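Local coordinates for protein methylocystis parvus OBBP MbnE (Methylocystis parvus OBBP, PDB 5ICQ) that probably binds the copper-chelating peptide methanobactin in the periplasm and takes part in its transport, at residues A336-A341 and D423-A428; D392-E397 and L561-Y566; P532-M537 and R555-V560. One frame throughout, in Å; residues are numbered along the deposited sequence.

Interaction 1: A336-A341 and D423-A428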
# COMPACT_ATOMS: atom_id res chain seq x y z
N ALA A 336 -24.73 -11.24 -9.10
CA ALA A 336 -24.38 -10.04 -8.35
C ALA A 336 -25.50 -9.59 -7.42
O ALA A 336 -25.25 -8.91 -6.42
CB ALA A 336 -24.01 -8.89 -9.30
N ARG A 337 -26.75 -9.93 -7.76
CA ARG A 337 -27.88 -9.55 -6.92
C ARG A 337 -27.86 -10.32 -5.61
O ARG A 337 -28.18 -9.76 -4.55
CB ARG A 337 -29.21 -9.80 -7.65
CG ARG A 337 -29.45 -8.90 -8.85
CD ARG A 337 -30.64 -9.39 -9.67
NE ARG A 337 -30.40 -10.72 -10.24
CZ ARG A 337 -31.21 -11.30 -11.12
NH1 ARG A 337 -32.30 -10.68 -11.55
NH2 ARG A 337 -30.92 -12.52 -11.58
N LEU A 338 -27.50 -11.60 -5.66
CA LEU A 338 -27.35 -12.37 -4.43
C LEU A 338 -26.16 -11.87 -3.61
O LEU A 338 -26.24 -11.82 -2.37
CB LEU A 338 -27.20 -13.87 -4.74
CG LEU A 338 -27.02 -14.82 -3.54
CD1 LEU A 338 -27.70 -16.16 -3.80
CD2 LEU A 338 -25.55 -15.06 -3.21
N ARG A 339 -25.05 -11.54 -4.26
CA ARG A 339 -23.91 -11.00 -3.52
C ARG A 339 -24.29 -9.70 -2.83
O ARG A 339 -23.93 -9.48 -1.66
CB ARG A 339 -22.70 -10.80 -4.43
CG ARG A 339 -22.28 -12.10 -5.13
CD ARG A 339 -20.91 -12.02 -5.81
NE ARG A 339 -20.86 -11.03 -6.90
CZ ARG A 339 -20.96 -11.33 -8.19
NH1 ARG A 339 -21.18 -12.60 -8.57
NH2 ARG A 339 -20.86 -10.37 -9.10
N GLU A 340 -25.00 -8.81 -3.53
CA GLU A 340 -25.46 -7.57 -2.91
C GLU A 340 -26.35 -7.86 -1.71
O GLU A 340 -26.20 -7.25 -0.64
CB GLU A 340 -26.19 -6.68 -3.91
CG GLU A 340 -26.80 -5.44 -3.23
CD GLU A 340 -27.34 -4.39 -4.19
OE1 GLU A 340 -27.48 -4.67 -5.40
OE2 GLU A 340 -27.62 -3.27 -3.73
N ALA A 341 -27.30 -8.79 -1.86
CA ALA A 341 -28.21 -9.12 -0.77
C ALA A 341 -27.46 -9.66 0.45
O ALA A 341 -27.76 -9.29 1.59
CB ALA A 341 -29.25 -10.13 -1.24
N ASP A 423 -36.01 -9.59 -0.66
CA ASP A 423 -36.61 -9.13 -1.92
C ASP A 423 -35.62 -9.24 -3.07
O ASP A 423 -35.97 -9.67 -4.17
CB ASP A 423 -37.12 -7.69 -1.79
CG ASP A 423 -38.30 -7.57 -0.83
OD1 ASP A 423 -38.87 -8.60 -0.43
OD2 ASP A 423 -38.65 -6.42 -0.48
N LEU A 424 -34.36 -8.84 -2.84
CA LEU A 424 -33.34 -9.00 -3.86
C LEU A 424 -33.11 -10.47 -4.19
O LEU A 424 -32.98 -10.84 -5.37
CB LEU A 424 -32.01 -8.38 -3.40
CG LEU A 424 -31.49 -7.11 -4.06
CD1 LEU A 424 -30.11 -6.80 -3.52
CD2 LEU A 424 -31.48 -7.26 -5.58
N LEU A 425 -33.01 -11.31 -3.16
CA LEU A 425 -32.82 -12.74 -3.38
C LEU A 425 -33.96 -13.33 -4.19
O LEU A 425 -33.74 -14.16 -5.08
CB LEU A 425 -32.66 -13.45 -2.04
CG LEU A 425 -31.34 -13.08 -1.35
CD1 LEU A 425 -31.34 -13.38 0.15
CD2 LEU A 425 -30.16 -13.79 -2.07
N ALA A 426 -35.20 -12.91 -3.90
CA ALA A 426 -36.34 -13.39 -4.68
C ALA A 426 -36.18 -13.06 -6.16
O ALA A 426 -36.46 -13.91 -7.03
CB ALA A 426 -37.64 -12.80 -4.12
N ALA A 427 -35.70 -11.86 -6.47
CA ALA A 427 -35.41 -11.50 -7.85
C ALA A 427 -34.32 -12.37 -8.45
O ALA A 427 -34.33 -12.63 -9.66
CB ALA A 427 -35.03 -10.02 -7.93
N ALA A 428 -33.36 -12.82 -7.65
CA ALA A 428 -32.34 -13.73 -8.14
C ALA A 428 -32.80 -15.18 -8.14
O ALA A 428 -31.99 -16.07 -8.39
CB ALA A 428 -31.05 -13.59 -7.33
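Leu-338 and Leu-425 meet where two helical segments pack antiparallel, with CA atoms 5.6 Å apart. The axes of 336-341 and 423-427 approach to 8.5 Å, and their directions differ by 164°. Ala-428 follows the second helix and is the first residue to leave helical geometry. It faces Arg-337, while Leu-424 comes level with Ala-341. The small Ala-341 lets the backbones come near. Its CB touches Leu-425 CG at 3.6 Å and also lies against Leu-424 CB. The two buried leucines cross obliquely: Leu-425 CD2 presses on Leu-338 CG at 3.6 Å and also reaches Leu-338 CD1.

Leu-424 points toward the first helix and splits its two branches there. CD1 packs on Glu-340 CG at 3.6 Å and touches the carbonyl oxygen of Arg-337. CD2 lies against Arg-337 CB at 4.0 Å. Its chi1 of -110° lies away from a staggered position and sets one methyl toward Glu-340 and the other toward Arg-337. Replacing it with an alanine would probably leave the aliphatic parts of Arg-337 and Glu-340 without their partner and open a gap between them and the second helix.

The Arg-337 chain folds at chi3 (-63°), which lays its guanidinium over the end of the second helix. Ala-427 O sits 3.3 Å above the guanidinium plane, offset toward the rim. The angle at Arg-337 NH1 is too poor for a hydrogen bond to Ala-427 O. The true partner of this charge is Asp-335, in a salt bridge. The carboxylate of Glu-340 is likewise paired elsewhere, with Arg-395.

No hydrogen bond joins the two segments. The contact is therefore held by apolar packing. The positive charge of Arg-337 over the carbonyl end of helix 415-427 is likely to be mildly favourable.

Interaction 2: D392-E397 and L561-Y566. With SO4 (sulfate ion), chain D.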
# COMPACT_ATOMS: atom_id res chain seq x y z
N ASP A 392 -24.25 -1.79 -18.72
CA ASP A 392 -24.68 -2.66 -17.63
C ASP A 392 -23.73 -2.65 -16.44
O ASP A 392 -23.98 -3.34 -15.45
CB ASP A 392 -24.84 -4.10 -18.13
CG ASP A 392 -25.76 -4.19 -19.34
OD1 ASP A 392 -26.88 -3.64 -19.27
OD2 ASP A 392 -25.35 -4.79 -20.36
N ALA A 393 -22.65 -1.87 -16.50
CA ALA A 393 -21.58 -2.07 -15.53
C ALA A 393 -21.86 -1.43 -14.17
O ALA A 393 -21.36 -1.93 -13.16
CB ALA A 393 -20.26 -1.52 -16.08
N VAL A 394 -22.61 -0.34 -14.09
CA VAL A 394 -22.74 0.41 -12.84
C VAL A 394 -24.21 0.48 -12.44
O VAL A 394 -25.06 0.87 -13.25
CB VAL A 394 -22.14 1.82 -12.96
CG1 VAL A 394 -22.32 2.59 -11.64
CG2 VAL A 394 -20.66 1.73 -13.34
N ARG A 395 -24.51 0.13 -11.19
CA ARG A 395 -25.87 0.26 -10.68
C ARG A 395 -26.24 1.73 -10.48
O ARG A 395 -25.39 2.55 -10.08
CB ARG A 395 -26.02 -0.51 -9.37
CG ARG A 395 -25.91 -2.04 -9.51
CD ARG A 395 -26.93 -2.75 -8.61
NE ARG A 395 -28.31 -2.53 -9.06
CZ ARG A 395 -29.39 -2.78 -8.33
NH1 ARG A 395 -29.26 -3.26 -7.10
NH2 ARG A 395 -30.60 -2.55 -8.83
N ALA A 396 -27.51 2.07 -10.73
CA ALA A 396 -27.94 3.47 -10.62
C ALA A 396 -27.63 4.06 -9.25
O ALA A 396 -27.24 5.22 -9.15
CB ALA A 396 -29.44 3.58 -10.92
N GLU A 397 -27.81 3.26 -8.19
CA GLU A 397 -27.56 3.75 -6.83
C GLU A 397 -26.11 4.18 -6.67
O GLU A 397 -25.80 5.16 -5.97
CB GLU A 397 -27.93 2.66 -5.81
CG GLU A 397 -27.14 1.34 -6.00
CD GLU A 397 -27.60 0.19 -5.10
OE1 GLU A 397 -28.43 0.40 -4.19
OE2 GLU A 397 -27.10 -0.94 -5.30
N LEU A 561 -16.20 -1.49 -9.85
CA LEU A 561 -15.85 -2.50 -8.85
C LEU A 561 -16.95 -2.65 -7.81
O LEU A 561 -17.35 -3.77 -7.48
CB LEU A 561 -14.54 -2.12 -8.15
CG LEU A 561 -13.25 -2.22 -8.97
CD1 LEU A 561 -12.07 -1.85 -8.06
CD2 LEU A 561 -13.09 -3.64 -9.53
N LEU A 562 -17.43 -1.53 -7.26
CA LEU A 562 -18.46 -1.61 -6.22
C LEU A 562 -19.73 -2.24 -6.76
O LEU A 562 -20.41 -2.98 -6.04
CB LEU A 562 -18.75 -0.22 -5.65
CG LEU A 562 -17.60 0.39 -4.85
CD1 LEU A 562 -17.85 1.90 -4.58
CD2 LEU A 562 -17.45 -0.36 -3.52
N SER A 563 -20.09 -1.93 -8.02
CA SER A 563 -21.33 -2.42 -8.60
C SER A 563 -21.32 -3.92 -8.85
O SER A 563 -22.38 -4.49 -9.11
CB SER A 563 -21.63 -1.70 -9.92
OG SER A 563 -21.97 -0.35 -9.66
N GLY A 564 -20.15 -4.55 -8.81
CA GLY A 564 -20.09 -5.99 -8.92
C GLY A 564 -20.32 -6.74 -7.63
O GLY A 564 -20.57 -7.95 -7.66
N PHE A 565 -20.26 -6.05 -6.49
CA PHE A 565 -20.44 -6.70 -5.19
C PHE A 565 -19.56 -7.94 -5.08
O PHE A 565 -20.00 -9.02 -4.67
CB PHE A 565 -21.92 -7.01 -4.95
CG PHE A 565 -22.76 -5.77 -4.94
CD1 PHE A 565 -22.87 -5.01 -3.79
CD2 PHE A 565 -23.34 -5.30 -6.12
CE1 PHE A 565 -23.61 -3.82 -3.80
CE2 PHE A 565 -24.07 -4.11 -6.14
CZ PHE A 565 -24.20 -3.37 -4.97
N TYR A 566 -18.29 -7.78 -5.48
CA TYR A 566 -17.33 -8.86 -5.36
C TYR A 566 -16.89 -9.07 -3.92
O TYR A 566 -16.41 -10.16 -3.58
CB TYR A 566 -16.10 -8.58 -6.22
CG TYR A 566 -16.45 -8.39 -7.68
CD1 TYR A 566 -16.83 -9.48 -8.47
CD2 TYR A 566 -16.40 -7.13 -8.27
CE1 TYR A 566 -17.16 -9.31 -9.82
CE2 TYR A 566 -16.73 -6.96 -9.61
CZ TYR A 566 -17.11 -8.04 -10.37
OH TYR A 566 -17.42 -7.85 -11.69
S SO4 D . -30.03 -0.69 -11.76
O1 SO4 D . -31.10 -0.73 -12.75
O2 SO4 D . -29.47 -2.03 -11.57
O3 SO4 D . -30.56 -0.19 -10.49
O4 SO4 D . -28.99 0.21 -12.25
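Ser-563 is the tight point of this contact. Its OG accepts a hydrogen bond from Arg-395 N at 3.0 Å, with an N-H...O angle of 159°. The same hydroxyl bonds to Arg-559 O, one turn back in its own helix, so two partners fix the rotation of OG. Ser-563 CB lies 3.3 Å from Ala-393 O, and Val-394 CG1 comes alongside OG at 3.6 Å.

The other side is looser. Arg-395 CD touches the edge of the Phe-565 ring at CE2, 4.0 Å away, and the guanidinium and ring planes stand 66° apart. Glu-397 OE2 also meets that edge, at CZ. One face of the ring lies under the carbonyl oxygen of Leu-562.

Beyond the ring the exposed Arg-395 turns to a sulfate, probably from the crystallisation liquor. Bends at chi2 and chi3 bring NE and NH2 onto sulfate O2, with NE at 2.8 Å from it. NH2 also bonds to O3. The sulfate lies at the edge of the guanidinium. Ala-396 N bonds to O4 at 2.8 Å from the first turn of helix 396-399, where Arg-395 is the N-cap.

NH1 of Arg-395 forms a salt bridge with Glu-340. NH1 is also near Glu-397 OE2, but that pair is long and the oxygen lies well out of the guanidinium plane, so only charge acts. Glu-340 and Glu-397 bring like charges close together, and the arginine beside both is likely to offset part of that repulsion. The start of a helix and an arginine together make a small anion site beside the serine-held backbone.

Interaction 3: P532-M537 and R555-V560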
# COMPACT_ATOMS: atom_id res chain seq x y z
N PRO A 532 -15.42 -7.20 -18.82
CA PRO A 532 -14.84 -6.27 -19.80
C PRO A 532 -14.86 -4.83 -19.34
O PRO A 532 -13.97 -4.06 -19.72
CB PRO A 532 -15.71 -6.47 -21.05
CG PRO A 532 -16.32 -7.84 -20.88
CD PRO A 532 -16.50 -8.02 -19.39
N ALA A 533 -15.86 -4.44 -18.53
CA ALA A 533 -15.92 -3.06 -18.05
C ALA A 533 -14.84 -2.77 -17.02
O ALA A 533 -14.28 -1.67 -16.99
CB ALA A 533 -17.31 -2.77 -17.48
N ILE A 534 -14.53 -3.74 -16.15
CA ILE A 534 -13.38 -3.55 -15.26
C ILE A 534 -12.11 -3.39 -16.07
O ILE A 534 -11.31 -2.47 -15.84
CB ILE A 534 -13.25 -4.73 -14.28
CG1 ILE A 534 -14.40 -4.72 -13.27
CG2 ILE A 534 -11.90 -4.68 -13.57
CD1 ILE A 534 -14.36 -5.96 -12.36
N ASP A 535 -11.88 -4.31 -17.02
CA ASP A 535 -10.68 -4.24 -17.85
C ASP A 535 -10.60 -2.92 -18.60
O ASP A 535 -9.52 -2.34 -18.73
CB ASP A 535 -10.66 -5.41 -18.85
CG ASP A 535 -10.52 -6.78 -18.17
OD1 ASP A 535 -10.31 -6.84 -16.95
OD2 ASP A 535 -10.62 -7.79 -18.89
N GLY A 536 -11.75 -2.45 -19.11
CA GLY A 536 -11.76 -1.19 -19.83
C GLY A 536 -11.46 0.01 -18.95
O GLY A 536 -10.77 0.94 -19.37
N MET A 537 -11.98 0.02 -17.72
CA MET A 537 -11.65 1.13 -16.83
C MET A 537 -10.21 1.07 -16.32
O MET A 537 -9.60 2.12 -16.10
CB MET A 537 -12.62 1.21 -15.64
CG MET A 537 -14.03 1.53 -16.05
SD MET A 537 -14.20 3.08 -17.01
CE MET A 537 -13.07 4.28 -16.30
N ARG A 555 -12.47 7.21 -10.24
CA ARG A 555 -13.83 7.25 -9.71
C ARG A 555 -14.76 6.33 -10.50
O ARG A 555 -15.54 5.57 -9.91
CB ARG A 555 -14.37 8.68 -9.73
CG ARG A 555 -13.79 9.57 -8.65
CD ARG A 555 -14.33 10.98 -8.76
NE ARG A 555 -13.70 11.86 -7.79
CZ ARG A 555 -13.99 13.15 -7.65
NH1 ARG A 555 -14.90 13.72 -8.43
NH2 ARG A 555 -13.35 13.89 -6.74
N ALA A 556 -14.70 6.38 -11.83
CA ALA A 556 -15.53 5.47 -12.62
C ALA A 556 -15.16 4.02 -12.36
O ALA A 556 -16.03 3.14 -12.28
CB ALA A 556 -15.40 5.80 -14.11
N TYR A 557 -13.86 3.74 -12.26
CA TYR A 557 -13.39 2.40 -11.93
C TYR A 557 -13.94 1.93 -10.58
O TYR A 557 -14.41 0.79 -10.44
CB TYR A 557 -11.86 2.43 -11.94
CG TYR A 557 -11.13 1.19 -11.45
CD1 TYR A 557 -11.32 -0.04 -12.06
CD2 TYR A 557 -10.21 1.27 -10.42
CE1 TYR A 557 -10.62 -1.17 -11.63
CE2 TYR A 557 -9.50 0.16 -9.99
CZ TYR A 557 -9.71 -1.06 -10.60
OH TYR A 557 -9.02 -2.18 -10.17
N ASP A 558 -13.91 2.81 -9.57
CA ASP A 558 -14.48 2.50 -8.26
C ASP A 558 -15.94 2.09 -8.39
O ASP A 558 -16.37 1.08 -7.82
CB ASP A 558 -14.34 3.74 -7.35
CG ASP A 558 -14.57 3.43 -5.86
OD1 ASP A 558 -14.22 2.33 -5.40
OD2 ASP A 558 -15.10 4.32 -5.14
N ARG A 559 -16.72 2.86 -9.17
CA ARG A 559 -18.14 2.53 -9.36
C ARG A 559 -18.33 1.15 -9.97
O ARG A 559 -19.25 0.42 -9.58
CB ARG A 559 -18.83 3.58 -10.24
CG ARG A 559 -18.61 5.00 -9.73
CD ARG A 559 -19.51 6.03 -10.42
NE ARG A 559 -18.96 7.36 -10.16
CZ ARG A 559 -19.38 8.17 -9.21
NH1 ARG A 559 -20.36 7.77 -8.41
NH2 ARG A 559 -18.80 9.36 -9.03
N VAL A 560 -17.49 0.79 -10.95
CA VAL A 560 -17.64 -0.53 -11.58
C VAL A 560 -17.29 -1.64 -10.60
O VAL A 560 -18.01 -2.65 -10.50
CB VAL A 560 -16.77 -0.60 -12.85
CG1 VAL A 560 -16.77 -2.02 -13.42
CG2 VAL A 560 -17.28 0.39 -13.92
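Beside Tyr-557, which packs on Met-537, Asp-558 OD2 is gripped by two hydroxyls, Ser-365 OG and Ser-374 OG, while OD1 takes the Phe-366 N-H. The contact itself is apolar and buried, and no hydrogen bond crosses between the segments. One helical turn apart, Ala-533 and Met-537 both meet Val-560. The two segments run antiparallel, their directions 162° apart, with axes 9.5 Å from each other.

Val-560 points toward the first helix and uses both methyls. CG1 lies against Ile-534 CG1 at 3.6 Å and also touches Ala-533 CB. CG2 meets Met-537 CG at 4.0 Å. With CG1 anti to the backbone N (chi1 173°), the fork of the valine opens over Ile-534 on one branch and Met-537 on the other.

Met-537 reaches farther across. Its chain bends at chi2 (-57°) and again at chi3, which brings the terminal methyl CE onto Ala-556 CB at 3.5 Å. The small alanine makes room for that methyl. Nearer the backbone, Met-537 CB rests on Tyr-557 CB at 4.0 Å.

The Tyr-557 ring crosses the first helix at a steep angle, with Ile-534 CG2 at its edge, 4.2 Å from CE1. The hydroxyl is held beyond the contact by Gln-509, which ties the ring to helix 508-513. Trp-513 of the same helix touches both Ile-534 and Tyr-557. Leu-386 and Leu-387 of helix 381-387 adjoin Met-537 and Val-560, so a third and a fourth helix close in around the pair.

Helices 532-543 and 547-563 follow each other with a short connection. Together they form an antiparallel helical hairpin, packed through alanines, branched side chains, Met-537 and Tyr-557.

Helix 547-563 runs through interactions 2 and 3, whose centres are 9 Å apart. They share one apolar patch: Ala-393 CB touches Ala-533 CB at 3.5 Å, and Val-394 CG2 meets Val-560 CG2 at 3.7 Å. Interactions 1 and 2 lie 13 Å apart between centres and are joined by polar bonds. Glu-340 OE1 pairs with Arg-395 NH1 at 2.8 Å, and Arg-339 NH2 probably bonds to Gly-564 O at 2.8 Å. Interactions 1 and 3 do not touch; their nearest atoms are about 8 Å apart. Interaction 2 thus bridges the other two. The sulfate is bound at interaction 2.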